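Local coordinates for protein putative methylase (Clostridium difficile, PDB 3LDU) that probably methylates guanine bases of ribosomal RNA through a Rossmann-like methyltransferase domain, next to an RNA-binding THUMP domain, and binds GTP in the crystal, at residues T8-C13 against R39-T44; R61-I66 against T155-T160; F96-A101 against I145-H150. One frame throughout, in Å; residues are numbered along the deposited sequence.

Contact 1: T8-C13 against R39-T44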
loop_
_atom_site.group_PDB
_atom_site.type_symbol
_atom_site.label_atom_id
_atom_site.label_comp_id
_atom_site.label_asym_id
_atom_site.label_seq_id
_atom_site.Cartn_x
_atom_site.Cartn_y
_atom_site.Cartn_z
ATOM N N THR A 8 3.195 13.773 -14.062
ATOM C CA THR A 8 2.582 12.471 -14.247
ATOM C C THR A 8 3.252 11.524 -13.264
ATOM O O THR A 8 4.469 11.349 -13.309
ATOM C CB THR A 8 2.774 11.955 -15.674
ATOM O OG1 THR A 8 2.129 12.857 -16.577
ATOM C CG2 THR A 8 2.153 10.570 -15.840
ATOM N N LEU A 9 2.447 10.931 -12.372
ATOM C CA LEU A 9 2.955 10.021 -11.358
ATOM C C LEU A 9 2.418 8.628 -11.618
ATOM O O LEU A 9 1.369 8.455 -12.259
ATOM C CB LEU A 9 2.527 10.478 -9.958
ATOM C CG LEU A 9 2.828 11.926 -9.568
ATOM C CD1 LEU A 9 2.375 12.228 -8.145
ATOM C CD2 LEU A 9 4.327 12.231 -9.727
ATOM N N ILE A 10 3.152 7.640 -11.122
ATOM C CA ILE A 10 2.727 6.260 -11.180
ATOM C C ILE A 10 2.804 5.638 -9.791
ATOM O O ILE A 10 3.847 5.705 -9.118
ATOM C CB ILE A 10 3.635 5.463 -12.110
ATOM C CG1 ILE A 10 3.686 6.122 -13.491
ATOM C CG2 ILE A 10 3.148 3.994 -12.215
ATOM C CD1 ILE A 10 4.743 5.524 -14.368
ATOM N N SER A 11 1.708 5.021 -9.361
ATOM C CA SER A 11 1.727 4.279 -8.108
ATOM C C SER A 11 1.416 2.814 -8.321
ATOM O O SER A 11 0.319 2.458 -8.741
ATOM C CB SER A 11 0.758 4.882 -7.099
ATOM O OG SER A 11 1.294 6.088 -6.587
ATOM N N PRO A 12 2.403 1.959 -8.052
ATOM C CA PRO A 12 2.200 0.519 -8.120
ATOM C C PRO A 12 1.339 0.092 -6.934
ATOM O O PRO A 12 1.289 0.773 -5.903
ATOM C CB PRO A 12 3.622 -0.044 -7.956
ATOM C CG PRO A 12 4.547 1.120 -8.148
ATOM C CD PRO A 12 3.791 2.320 -7.712
ATOM N N CYS A 13 0.642 -1.020 -7.087
ATOM C CA CYS A 13 -0.130 -1.584 -5.991
ATOM C C CYS A 13 -0.251 -3.063 -6.237
ATOM O O CYS A 13 -0.006 -3.532 -7.343
ATOM C CB CYS A 13 -1.530 -0.973 -5.948
ATOM S SG CYS A 13 -2.512 -1.239 -7.478
ATOM N N ARG A 39 -0.677 -1.104 -11.376
ATOM C CA ARG A 39 -0.204 0.286 -11.406
ATOM C C ARG A 39 -1.193 1.297 -11.981
ATOM O O ARG A 39 -1.794 1.070 -13.034
ATOM C CB ARG A 39 1.155 0.404 -12.112
ATOM C CG ARG A 39 1.235 -0.238 -13.489
ATOM C CD ARG A 39 2.446 0.278 -14.269
ATOM N NE ARG A 39 3.686 0.172 -13.501
ATOM C CZ ARG A 39 4.842 0.735 -13.847
ATOM N NH1 ARG A 39 4.935 1.453 -14.960
ATOM N NH2 ARG A 39 5.909 0.584 -13.074
ATOM N N ILE A 40 -1.347 2.416 -11.283
ATOM C CA ILE A 40 -2.181 3.513 -11.750
ATOM C C ILE A 40 -1.276 4.671 -12.178
ATOM O O ILE A 40 -0.341 5.033 -11.459
ATOM C CB ILE A 40 -3.109 4.032 -10.619
ATOM C CG1 ILE A 40 -3.935 2.890 -10.008
ATOM C CG2 ILE A 40 -4.028 5.109 -11.144
ATOM C CD1 ILE A 40 -4.870 2.252 -10.996
ATOM N N THR A 41 -1.564 5.252 -13.335
ATOM C CA THR A 41 -0.859 6.446 -13.799
ATOM C C THR A 41 -1.819 7.622 -13.721
ATOM O O THR A 41 -2.966 7.520 -14.153
ATOM C CB THR A 41 -0.364 6.268 -15.243
ATOM O OG1 THR A 41 0.494 5.120 -15.306
ATOM C CG2 THR A 41 0.399 7.510 -15.708
ATOM N N TYR A 42 -1.365 8.721 -13.130
ATOM C CA TYR A 42 -2.231 9.873 -12.895
ATOM C C TYR A 42 -1.502 11.210 -13.033
ATOM O O TYR A 42 -0.276 11.288 -12.906
ATOM C CB TYR A 42 -2.938 9.766 -11.529
ATOM C CG TYR A 42 -2.033 9.544 -10.323
ATOM C CD1 TYR A 42 -1.910 10.515 -9.347
ATOM C CD2 TYR A 42 -1.329 8.358 -10.155
ATOM C CE1 TYR A 42 -1.092 10.328 -8.237
ATOM C CE2 TYR A 42 -0.501 8.151 -9.039
ATOM C CZ TYR A 42 -0.394 9.143 -8.090
ATOM O OH TYR A 42 0.408 8.956 -6.986
ATOM N N LYS A 43 -2.275 12.255 -13.314
ATOM C CA LYS A 43 -1.745 13.603 -13.496
ATOM C C LYS A 43 -2.080 14.415 -12.262
ATOM O O LYS A 43 -3.180 14.295 -11.723
ATOM C CB LYS A 43 -2.393 14.278 -14.706
ATOM C CG LYS A 43 -1.456 14.505 -15.876
ATOM C CD LYS A 43 -2.179 15.189 -17.028
ATOM C CE LYS A 43 -2.299 16.685 -16.797
ATOM N NZ LYS A 43 -0.961 17.342 -16.857
ATOM N N THR A 44 -1.140 15.244 -11.822
ATOM C CA THR A 44 -1.344 16.068 -10.632
ATOM C C THR A 44 -0.785 17.464 -10.842
ATOM O O THR A 44 -0.057 17.710 -11.801
ATOM C CB THR A 44 -0.624 15.474 -9.393
ATOM O OG1 THR A 44 0.778 15.774 -9.451
ATOM C CG2 THR A 44 -0.799 13.951 -9.320
#
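Leu9 and Tyr42 face each other as an antiparallel hydrogen-bonded pair, with Leu9 N to Tyr42 O at 2.8 Å and Tyr42 N to Leu9 O at 2.9 Å. Ser11 and Ile40 repeat the pattern two residues on, and the short strand axes run 163° apart. At the non-hydrogen-bonded pairs the CA atoms draw together, to 4.1 Å between Pro12 CA and Arg39 CA.

Among the side chains, Tyr42 has chi1 at 54°, which leans its ring across the partner strand. Leu9 CB then sits over one ring face, 4.0 Å from the Tyr42 centroid and 21° off the normal, a CH-pi contact. The phenol donates from Tyr42 OH to Ser11 OG at 3.0 Å, and that serine oxygen is also bonded to Arg61 O.

On the other face, which carries Thr8, Ile10, Arg39 and Thr41, the contacts are van der Waals: the Ile10 CG2 methyl lies over the middle of the Arg39 guanidinium, 4.0 Å from Arg39 CZ, and Thr8 CG2 meets Thr41 CG2 at 3.5 Å.

Both segments belong to the RlmL ferredoxin-like region; Ile25 of helix 18-27 packs on Ile40 and Tyr42, while strand 31-36 flanks 39-44 and strand 63-70 flanks 7-12.

Contact 2: R61-I66 against T155-T160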
loop_
_atom_site.group_PDB
_atom_site.type_symbol
_atom_site.label_atom_id
_atom_site.label_comp_id
_atom_site.label_asym_id
_atom_site.label_seq_id
_atom_site.Cartn_x
_atom_site.Cartn_y
_atom_site.Cartn_z
ATOM N N ARG A 61 4.255 2.758 -3.594
ATOM C CA ARG A 61 5.163 3.892 -3.685
ATOM C C ARG A 61 4.675 4.856 -4.749
ATOM O O ARG A 61 3.617 4.652 -5.347
ATOM C CB ARG A 61 6.617 3.468 -3.922
ATOM C CG ARG A 61 6.821 2.539 -5.098
ATOM C CD ARG A 61 8.299 2.243 -5.302
ATOM N NE ARG A 61 8.890 1.515 -4.180
ATOM C CZ ARG A 61 9.614 2.077 -3.218
ATOM N NH1 ARG A 61 10.116 1.330 -2.240
ATOM N NH2 ARG A 61 9.834 3.383 -3.234
ATOM N N VAL A 62 5.373 5.979 -4.876
ATOM C CA VAL A 62 4.942 7.024 -5.787
ATOM C C VAL A 62 6.120 7.352 -6.691
ATOM O O VAL A 62 7.165 7.795 -6.209
ATOM C CB VAL A 62 4.502 8.291 -5.034
ATOM C CG1 VAL A 62 4.177 9.423 -6.034
ATOM C CG2 VAL A 62 3.308 7.983 -4.129
ATOM N N HIS A 63 5.962 7.085 -7.985
ATOM C CA HIS A 63 7.010 7.352 -8.976
ATOM C C HIS A 63 6.693 8.586 -9.799
ATOM O O HIS A 63 5.551 8.817 -10.191
ATOM C CB HIS A 63 7.120 6.180 -9.954
ATOM C CG HIS A 63 7.587 4.899 -9.333
ATOM N ND1 HIS A 63 8.905 4.519 -9.327
ATOM C CD2 HIS A 63 6.903 3.913 -8.707
ATOM C CE1 HIS A 63 9.026 3.349 -8.719
ATOM N NE2 HIS A 63 7.817 2.957 -8.340
ATOM N N LEU A 64 7.723 9.369 -10.088
ATOM C CA LEU A 64 7.602 10.465 -11.035
ATOM C C LEU A 64 7.970 9.927 -12.424
ATOM O O LEU A 64 9.098 9.496 -12.645
ATOM C CB LEU A 64 8.545 11.604 -10.639
ATOM C CG LEU A 64 8.649 12.740 -11.669
ATOM C CD1 LEU A 64 7.295 13.425 -11.854
ATOM C CD2 LEU A 64 9.699 13.744 -11.237
ATOM N N LYS A 65 7.012 9.928 -13.348
ATOM C CA LYS A 65 7.257 9.384 -14.679
ATOM C C LYS A 65 8.094 10.365 -15.490
ATOM O O LYS A 65 7.763 11.553 -15.569
ATOM C CB LYS A 65 5.954 9.131 -15.406
ATOM C CG LYS A 65 6.112 8.301 -16.665
ATOM C CD LYS A 65 4.761 8.074 -17.317
ATOM C CE LYS A 65 4.893 7.299 -18.616
ATOM N NZ LYS A 65 3.558 7.001 -19.199
ATOM N N ILE A 66 9.179 9.864 -16.076
ATOM C CA ILE A 66 10.067 10.700 -16.903
ATOM C C ILE A 66 9.832 10.476 -18.391
ATOM O O ILE A 66 9.764 11.427 -19.184
ATOM C CB ILE A 66 11.563 10.417 -16.584
ATOM C CG1 ILE A 66 11.838 10.612 -15.095
ATOM C CG2 ILE A 66 12.476 11.342 -17.406
ATOM C CD1 ILE A 66 11.522 12.009 -14.595
ATOM N N THR A 155 9.303 2.201 -19.432
ATOM C CA THR A 155 8.917 3.373 -18.663
ATOM C C THR A 155 10.057 3.678 -17.713
ATOM O O THR A 155 10.496 2.805 -16.973
ATOM C CB THR A 155 7.633 3.146 -17.861
ATOM O OG1 THR A 155 6.531 2.970 -18.763
ATOM C CG2 THR A 155 7.357 4.358 -16.980
ATOM N N ILE A 156 10.580 4.899 -17.765
ATOM C CA ILE A 156 11.598 5.302 -16.811
ATOM C C ILE A 156 10.988 6.308 -15.839
ATOM O O ILE A 156 10.285 7.239 -16.246
ATOM C CB ILE A 156 12.859 5.918 -17.506
ATOM C CG1 ILE A 156 13.484 4.914 -18.474
ATOM C CG2 ILE A 156 13.912 6.286 -16.475
ATOM C CD1 ILE A 156 14.671 5.464 -19.237
ATOM N N SER A 157 11.244 6.115 -14.555
ATOM C CA SER A 157 10.695 7.009 -13.563
ATOM C C SER A 157 11.720 7.244 -12.470
ATOM O O SER A 157 12.752 6.570 -12.418
ATOM C CB SER A 157 9.427 6.397 -12.950
ATOM O OG SER A 157 9.744 5.180 -12.299
ATOM N N ILE A 158 11.431 8.210 -11.604
ATOM C CA ILE A 158 12.248 8.435 -10.416
ATOM C C ILE A 158 11.398 8.152 -9.184
ATOM O O ILE A 158 10.271 8.630 -9.073
ATOM C CB ILE A 158 12.785 9.885 -10.344
ATOM C CG1 ILE A 158 13.384 10.297 -11.704
ATOM C CG2 ILE A 158 13.792 10.033 -9.199
ATOM C CD1 ILE A 158 14.072 11.652 -11.706
ATOM N N ASP A 159 11.938 7.359 -8.269
ATOM C CA ASP A 159 11.253 7.050 -7.016
ATOM C C ASP A 159 11.204 8.291 -6.123
ATOM O O ASP A 159 12.252 8.871 -5.825
ATOM C CB ASP A 159 11.998 5.917 -6.311
ATOM C CG ASP A 159 11.427 5.604 -4.940
ATOM O OD1 ASP A 159 10.234 5.874 -4.729
ATOM O OD2 ASP A 159 12.174 5.084 -4.084
ATOM N N THR A 160 10.007 8.707 -5.708
ATOM C CA THR A 160 9.860 9.889 -4.848
ATOM C C THR A 160 9.718 9.491 -3.384
ATOM O O THR A 160 9.691 10.348 -2.496
ATOM C CB THR A 160 8.633 10.759 -5.229
ATOM O OG1 THR A 160 7.426 10.087 -4.846
ATOM C CG2 THR A 160 8.592 11.045 -6.723
#
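Arg61 and Asp159 form a salt bridge at one end of this contact, with Arg61 NH2 2.9 Å from Asp159 OD1. The hydrogen bond within it is weak, its N-H...O angle being 127°, and the guanidinium and carboxylate planes stand 85° apart, so this is not the flat two-pronged pairing of the two groups. Beside it, Val62 O receives two donors from one residue: Thr160 N at 3.0 Å, nearly in line with the carbonyl, and Thr160 OG1 at 2.7 Å, from well above the carbonyl plane. With chi1 at 72°, Thr160 OG1 lies between its own N and carbonyl carbon, which brings it round to that oxygen.

Farther along, the backbones pair as antiparallel strands: Leu64 and Ile158 exchange both hydrogen bonds, Leu64 N reaching Ile158 O at 2.8 Å, and Ile66 N continues to Ile156 O. Ile66 CG1 meets Ile158 CG1 at 3.7 Å on the apolar side, whereas His63 and Ser157 share the other face, with ND1 of His63 3.2 Å from OG of Ser157.

This pairing joins the strand that follows the ferredoxin-like domain's helix 48-55 to the last strand of the THUMP region, making one continuous sheet of the two.

In the second shell, Asp159 OD1 and OD2 accept from the backbone N of Thr161 and Gly162, and Arg61 NH1 donates to Gly162 O, tying both charged groups to the backbone of Thr161 and Gly162 just after the strand. Asn53 ND2 is hydrogen-bonded to Thr160 OG1, and the Phe146 ring meets His63 edge-to-face.

Contact 3: F96-A101 against I145-H150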
loop_
_atom_site.group_PDB
_atom_site.type_symbol
_atom_site.label_atom_id
_atom_site.label_comp_id
_atom_site.label_asym_id
_atom_site.label_seq_id
_atom_site.Cartn_x
_atom_site.Cartn_y
_atom_site.Cartn_z
ATOM N N PHE A 96 22.274 9.368 -8.755
ATOM C CA PHE A 96 21.214 8.755 -9.557
ATOM C C PHE A 96 21.448 7.260 -9.739
ATOM O O PHE A 96 21.694 6.779 -10.856
ATOM C CB PHE A 96 21.028 9.475 -10.911
ATOM C CG PHE A 96 22.296 9.631 -11.720
ATOM C CD1 PHE A 96 22.565 8.787 -12.789
ATOM C CD2 PHE A 96 23.209 10.636 -11.426
ATOM C CE1 PHE A 96 23.725 8.942 -13.545
ATOM C CE2 PHE A 96 24.373 10.799 -12.181
ATOM C CZ PHE A 96 24.635 9.952 -13.233
ATOM N N PRO A 97 21.360 6.509 -8.635
ATOM C CA PRO A 97 21.555 5.067 -8.752
ATOM C C PRO A 97 20.372 4.487 -9.528
ATOM O O PRO A 97 19.262 4.997 -9.389
ATOM C CB PRO A 97 21.531 4.597 -7.294
ATOM C CG PRO A 97 20.652 5.590 -6.589
ATOM C CD PRO A 97 20.921 6.916 -7.288
ATOM N N ILE A 98 20.613 3.477 -10.355
ATOM C CA ILE A 98 19.516 2.798 -11.047
ATOM C C ILE A 98 19.078 1.693 -10.097
ATOM O O ILE A 98 19.661 0.612 -10.054
ATOM C CB ILE A 98 19.949 2.241 -12.415
ATOM C CG1 ILE A 98 20.847 3.252 -13.146
ATOM C CG2 ILE A 98 18.733 1.914 -13.265
ATOM C CD1 ILE A 98 20.184 4.627 -13.364
ATOM N N SER A 99 18.075 1.999 -9.292
ATOM C CA SER A 99 17.808 1.191 -8.116
ATOM C C SER A 99 17.152 -0.125 -8.465
ATOM O O SER A 99 17.284 -1.104 -7.729
ATOM C CB SER A 99 16.953 1.974 -7.120
ATOM O OG SER A 99 17.670 3.108 -6.656
ATOM N N LYS A 100 16.459 -0.161 -9.597
ATOM C CA LYS A 100 15.653 -1.336 -9.923
ATOM C C LYS A 100 15.259 -1.354 -11.393
ATOM O O LYS A 100 14.952 -0.300 -11.972
ATOM C CB LYS A 100 14.384 -1.336 -9.074
ATOM C CG LYS A 100 13.437 -2.482 -9.364
ATOM C CD LYS A 100 12.173 -2.338 -8.533
ATOM C CE LYS A 100 11.302 -3.583 -8.588
ATOM N NZ LYS A 100 10.013 -3.356 -7.873
ATOM N N ALA A 101 15.279 -2.543 -11.997
ATOM C CA ALA A 101 14.705 -2.707 -13.333
ATOM C C ALA A 101 13.843 -3.948 -13.357
ATOM O O ALA A 101 14.214 -4.982 -12.794
ATOM C CB ALA A 101 15.793 -2.808 -14.391
ATOM N N ILE A 145 16.526 5.851 -9.792
ATOM C CA ILE A 145 15.910 5.668 -11.098
ATOM C C ILE A 145 15.328 4.259 -11.203
ATOM O O ILE A 145 16.000 3.277 -10.877
ATOM C CB ILE A 145 16.941 5.896 -12.223
ATOM C CG1 ILE A 145 17.677 7.234 -12.024
ATOM C CG2 ILE A 145 16.275 5.835 -13.594
ATOM C CD1 ILE A 145 16.788 8.483 -12.113
ATOM N N PHE A 146 14.075 4.174 -11.642
ATOM C CA PHE A 146 13.404 2.886 -11.811
ATOM C C PHE A 146 13.079 2.672 -13.289
ATOM O O PHE A 146 12.585 3.588 -13.956
ATOM C CB PHE A 146 12.110 2.856 -10.994
ATOM C CG PHE A 146 12.296 2.490 -9.534
ATOM C CD1 PHE A 146 13.184 3.190 -8.716
ATOM C CD2 PHE A 146 11.558 1.455 -8.973
ATOM C CE1 PHE A 146 13.330 2.850 -7.371
ATOM C CE2 PHE A 146 11.705 1.119 -7.630
ATOM C CZ PHE A 146 12.589 1.817 -6.835
ATOM N N VAL A 147 13.338 1.468 -13.801
ATOM C CA VAL A 147 13.048 1.156 -15.200
ATOM C C VAL A 147 12.092 -0.030 -15.240
ATOM O O VAL A 147 12.312 -1.022 -14.543
ATOM C CB VAL A 147 14.321 0.787 -15.988
ATOM C CG1 VAL A 147 14.002 0.575 -17.467
ATOM C CG2 VAL A 147 15.380 1.867 -15.833
ATOM N N PHE A 148 11.032 0.093 -16.036
ATOM C CA PHE A 148 10.015 -0.952 -16.136
ATOM C C PHE A 148 9.766 -1.213 -17.618
ATOM O O PHE A 148 9.435 -0.293 -18.362
ATOM C CB PHE A 148 8.725 -0.476 -15.456
ATOM C CG PHE A 148 7.587 -1.450 -15.546
ATOM C CD1 PHE A 148 7.495 -2.508 -14.654
ATOM C CD2 PHE A 148 6.591 -1.287 -16.501
ATOM C CE1 PHE A 148 6.444 -3.406 -14.727
ATOM C CE2 PHE A 148 5.531 -2.184 -16.569
ATOM C CZ PHE A 148 5.466 -3.242 -15.689
ATOM N N ILE A 149 9.957 -2.458 -18.052
ATOM C CA ILE A 149 9.737 -2.814 -19.451
ATOM C C ILE A 149 8.652 -3.880 -19.557
ATOM O O ILE A 149 8.723 -4.921 -18.903
ATOM C CB ILE A 149 11.031 -3.299 -20.136
ATOM C CG1 ILE A 149 12.208 -2.369 -19.777
ATOM C CG2 ILE A 149 10.847 -3.346 -21.660
ATOM C CD1 ILE A 149 13.539 -2.726 -20.453
ATOM N N HIS A 150 7.632 -3.596 -20.360
ATOM C CA HIS A 150 6.535 -4.537 -20.523
ATOM C C HIS A 150 6.193 -4.597 -21.998
ATOM O O HIS A 150 5.897 -3.575 -22.616
ATOM C CB HIS A 150 5.331 -4.098 -19.697
ATOM C CG HIS A 150 4.147 -5.002 -19.847
ATOM N ND1 HIS A 150 4.030 -6.193 -19.164
ATOM C CD2 HIS A 150 3.050 -4.903 -20.626
ATOM C CE1 HIS A 150 2.896 -6.780 -19.501
ATOM N NE2 HIS A 150 2.278 -6.015 -20.386
#
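Strands 98-101 and 145-150 run parallel, their axes 17° apart and 4.9 Å at closest approach, with a beta bulge that shifts the register by one residue between Ile98 and Lys100 and shows in the bonds: Ile145 N to Pro97 O is 2.9 Å and almost perfectly straight, Ser99 N to Ile145 O has the same length but bends to 137° at the hydrogen, and Val147 N to Lys100 O follows at 3.0 Å beyond the bulge.

On one side of the sheet Ile98 and Ile145 pack together. Chi2 of Ile98 is -58°, folding its end back so that CD1 comes 3.7 Å from Ile145 CB. Phe96 CB approaches Ile145 CG1 from the start of the segment, and Ala101 CB lies 4.2 Å from Val147 CB farther along.

On the other side the Phe146 ring turns toward the neighbouring strand. Lys100 CB stands over one ring face, 4.1 Å from the Phe146 centroid and displaced toward the rim, a CH-pi contact; the extended chain passes on beyond the ring's edge, with Lys100 CD 3.6 Å from Phe146 CE2. It is the hydrocarbon part, CB over the face and CD beside the edge, that touches the ring, while the ammonium end leads away. Ser99, whose backbone is not extended and marks the departure from regular strand geometry, reaches CE1 of the same ring obliquely with its CB.

Helix 111-129 lies against the face bearing Ala101 and Val147, through Gln115 and Val114. A helix linking two parallel neighbouring strands and packed on their sheet forms a beta-alpha-beta crossover, here between strands 98-104 and 145-150 of the THUMP domain, a fold associated with RNA binding.

Overall arrangement
All three contacts belong to one mixed seven-stranded sheet, which runs 31-36, 39-44, 7-12, 63-70, 153-159, 145-150, 98-104. Contact 1 and contact 2 have centres about 9 Å apart, as do contacts 2 and 3, while contacts 1 and 3 stand about 16 Å apart. Along the chain, contact 1 closes before contact 2 opens, and contact 3 is nested within the loop that contact 2 closes. Backbone bonds between Ile10 and His63, and between Phe146 and Ser157, carry the sheet from each contact to the next. The ferredoxin-like and THUMP regions therefore share a continuous sheet, distinct from the methyltransferase sheet near which GTP binds.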